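PDB 4TTR: dephospho-CoA kinase from Legionella pneumophila subsp. pneumophila, which probably catalyses the final step of coenzyme A biosynthesis, the ATP-dependent phosphorylation of the 3'-hydroxyl group of dephospho-CoA. Local coordinates for residues Q139-P147 / R179-E190. Numbering follows the deposited sequence.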
# COMPACT_ATOMS: atom_id res chain seq x y z
N GLN A 139 8.11 -4.09 12.73
CA GLN A 139 9.52 -4.38 12.96
C GLN A 139 10.37 -3.87 11.81
O GLN A 139 11.49 -3.40 12.00
CB GLN A 139 9.76 -5.89 13.13
CG GLN A 139 9.30 -6.50 14.44
CD GLN A 139 9.62 -5.65 15.64
OE1 GLN A 139 10.79 -5.37 15.93
NE2 GLN A 139 8.58 -5.26 16.36
N LYS A 140 9.82 -4.00 10.61
CA LYS A 140 10.54 -3.65 9.39
C LYS A 140 9.62 -2.92 8.43
O LYS A 140 8.40 -3.11 8.47
CB LYS A 140 11.09 -4.90 8.71
CG LYS A 140 12.06 -5.69 9.55
CD LYS A 140 13.38 -4.97 9.70
CE LYS A 140 14.48 -5.94 10.03
NZ LYS A 140 15.77 -5.26 10.27
N VAL A 141 10.21 -2.10 7.57
CA VAL A 141 9.50 -1.53 6.44
C VAL A 141 10.23 -1.93 5.15
O VAL A 141 11.45 -1.81 5.05
CB VAL A 141 9.41 0.01 6.54
CG1 VAL A 141 8.76 0.60 5.29
CG2 VAL A 141 8.61 0.40 7.78
N LEU A 142 9.45 -2.42 4.20
CA LEU A 142 9.94 -2.77 2.87
C LEU A 142 9.34 -1.80 1.86
O LEU A 142 8.12 -1.66 1.77
CB LEU A 142 9.58 -4.22 2.52
CG LEU A 142 9.82 -4.69 1.08
CD1 LEU A 142 11.29 -4.59 0.71
CD2 LEU A 142 9.32 -6.11 0.92
N LEU A 143 10.21 -1.13 1.12
CA LEU A 143 9.79 -0.20 0.09
C LEU A 143 10.16 -0.73 -1.29
O LEU A 143 11.34 -0.96 -1.58
CB LEU A 143 10.43 1.17 0.33
CG LEU A 143 10.35 2.19 -0.81
CD1 LEU A 143 8.92 2.44 -1.24
CD2 LEU A 143 11.01 3.49 -0.36
N VAL A 144 9.16 -0.96 -2.12
CA VAL A 144 9.37 -1.43 -3.49
C VAL A 144 9.38 -0.25 -4.44
O VAL A 144 8.46 0.56 -4.44
CB VAL A 144 8.29 -2.43 -3.92
CG1 VAL A 144 8.60 -2.99 -5.31
CG2 VAL A 144 8.17 -3.55 -2.90
N ILE A 145 10.43 -0.15 -5.25
CA ILE A 145 10.52 0.93 -6.23
C ILE A 145 10.86 0.38 -7.61
O ILE A 145 11.49 -0.67 -7.73
CB ILE A 145 11.56 1.99 -5.83
CG1 ILE A 145 12.97 1.40 -5.74
CG2 ILE A 145 11.19 2.62 -4.50
CD1 ILE A 145 14.05 2.39 -6.07
N ALA A 146 10.45 1.11 -8.63
CA ALA A 146 10.77 0.76 -10.01
C ALA A 146 11.38 1.98 -10.68
O ALA A 146 10.96 3.11 -10.42
CB ALA A 146 9.53 0.30 -10.74
N PRO A 147 12.37 1.76 -11.55
CA PRO A 147 12.96 2.93 -12.23
C PRO A 147 11.95 3.66 -13.10
O PRO A 147 10.94 3.07 -13.52
CB PRO A 147 14.09 2.32 -13.07
CG PRO A 147 13.76 0.88 -13.20
CD PRO A 147 13.01 0.50 -11.96
N ARG A 179 11.31 8.51 2.90
CA ARG A 179 10.82 7.15 3.01
C ARG A 179 11.89 6.12 2.62
O ARG A 179 11.88 4.99 3.10
CB ARG A 179 9.57 6.96 2.14
CG ARG A 179 8.40 7.84 2.54
CD ARG A 179 7.87 7.51 3.93
NE ARG A 179 6.83 8.44 4.36
CZ ARG A 179 5.94 8.20 5.32
NH1 ARG A 179 5.94 7.04 5.96
NH2 ARG A 179 5.04 9.12 5.62
N LEU A 180 12.80 6.52 1.73
CA LEU A 180 13.91 5.65 1.35
C LEU A 180 14.88 5.50 2.51
O LEU A 180 15.38 4.41 2.78
CB LEU A 180 14.64 6.22 0.12
CG LEU A 180 13.99 6.04 -1.25
CD1 LEU A 180 14.61 7.00 -2.25
CD2 LEU A 180 14.13 4.60 -1.75
N GLU A 181 15.15 6.61 3.19
CA GLU A 181 16.00 6.59 4.38
C GLU A 181 15.41 5.71 5.48
O GLU A 181 16.12 4.93 6.11
CB GLU A 181 16.20 8.02 4.90
CG GLU A 181 17.09 8.88 4.03
CD GLU A 181 17.06 10.34 4.44
OE1 GLU A 181 17.93 10.77 5.23
OE2 GLU A 181 16.16 11.07 3.97
N ALA A 182 14.11 5.84 5.70
CA ALA A 182 13.44 5.15 6.80
C ALA A 182 13.32 3.65 6.54
O ALA A 182 13.41 2.86 7.47
CB ALA A 182 12.06 5.75 7.03
N ALA A 183 13.13 3.28 5.28
CA ALA A 183 12.93 1.89 4.93
C ALA A 183 14.13 1.04 5.33
O ALA A 183 15.28 1.46 5.15
CB ALA A 183 12.67 1.76 3.43
N ASP A 184 13.87 -0.13 5.88
CA ASP A 184 14.93 -1.05 6.28
C ASP A 184 15.46 -1.79 5.06
O ASP A 184 16.64 -2.10 4.98
CB ASP A 184 14.42 -2.04 7.33
CG ASP A 184 13.91 -1.34 8.57
OD1 ASP A 184 14.76 -0.90 9.38
OD2 ASP A 184 12.68 -1.20 8.73
N ASP A 185 14.57 -2.05 4.11
CA ASP A 185 14.95 -2.67 2.85
C ASP A 185 14.23 -2.01 1.69
O ASP A 185 13.04 -1.69 1.79
CB ASP A 185 14.65 -4.17 2.88
CG ASP A 185 15.37 -4.89 4.01
OD1 ASP A 185 16.59 -5.14 3.88
OD2 ASP A 185 14.71 -5.19 5.03
N VAL A 186 14.97 -1.79 0.61
CA VAL A 186 14.42 -1.25 -0.62
C VAL A 186 14.60 -2.27 -1.74
O VAL A 186 15.73 -2.63 -2.08
CB VAL A 186 15.10 0.08 -1.00
CG1 VAL A 186 14.58 0.59 -2.34
CG2 VAL A 186 14.89 1.11 0.10
N LEU A 187 13.49 -2.73 -2.30
CA LEU A 187 13.51 -3.66 -3.41
C LEU A 187 13.40 -2.88 -4.72
O LEU A 187 12.33 -2.38 -5.05
CB LEU A 187 12.37 -4.68 -3.30
CG LEU A 187 12.49 -5.98 -4.09
CD1 LEU A 187 11.39 -6.93 -3.65
CD2 LEU A 187 12.43 -5.75 -5.59
N ILE A 188 14.52 -2.77 -5.43
CA ILE A 188 14.52 -2.13 -6.74
C ILE A 188 14.01 -3.14 -7.76
O ILE A 188 14.71 -4.10 -8.08
CB ILE A 188 15.92 -1.62 -7.14
CG1 ILE A 188 16.55 -0.83 -5.98
CG2 ILE A 188 15.82 -0.75 -8.39
CD1 ILE A 188 17.97 -0.35 -6.25
N ASN A 189 12.80 -2.92 -8.25
CA ASN A 189 12.18 -3.80 -9.24
C ASN A 189 12.49 -3.31 -10.64
O ASN A 189 11.69 -2.62 -11.26
CB ASN A 189 10.66 -3.86 -9.02
CG ASN A 189 9.95 -4.74 -10.03
OD1 ASN A 189 10.57 -5.55 -10.71
ND2 ASN A 189 8.64 -4.57 -10.14
N GLU A 190 13.67 -3.69 -11.14
CA GLU A 190 14.22 -3.10 -12.35
C GLU A 190 14.49 -4.11 -13.47
O GLU A 190 15.07 -3.74 -14.50
CB GLU A 190 15.52 -2.34 -12.02
CG GLU A 190 16.50 -3.11 -11.14
CD GLU A 190 17.84 -2.40 -11.00
OE1 GLU A 190 18.81 -3.05 -10.54
OE2 GLU A 190 17.94 -1.21 -11.34
O HOH W 1 16.28 -5.56 7.18
O HOH W 2 15.09 -3.21 11.76
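The Asp184 carboxylate bonds to the backbone of Val141. Asp184 OD2 accepts from Val141 N at 2.9 Å, using its anti lone pair. The Asp184 CG stands anti to the carbonyl carbon (chi1 -59°), which brings the carboxylate to the backbone of Lys140 and Val141. In return, Val141 O accepts from the N-H groups of both Asp184 and Asp185. The Lys140 side chain crosses that of Asp184 at about a right angle, with Lys140 CD 3.8 Å from Asp184 CG. One water joins Lys140 NZ to Asp185 OD2, while Asp185 OD1 pairs with Lys206.

Beyond this, strands 140-145 and 185-188 run parallel. Leu143 N donates to Asp185 O, Leu187 N to Leu143 O, and Ile145 N to Leu187 O. On one face, Leu143 CD2 meets Leu180 CD2 at 3.6 Å, and Leu143 CB touches Ala183 CB. Ile145 CG1 lies between its own backbone N and carbonyl carbon (chi1 62°). Ile145 CG1 reaches Val186 CG1 at 3.8 Å, and Ile145 CD1 lies 4.1 Å from Ile188 CG1. On the other face, Leu142 CD1 packs on Asp185 CB and Leu187 CB, beneath helix 192-213.

Asn189 N closes the pairing on Ile145 O at 2.7 Å, and Asn189 ND2 bonds to Ser27 O in the predicted ATP site. This is the edge of the parallel 2-3-1-4-5 sheet of a P-loop kinase.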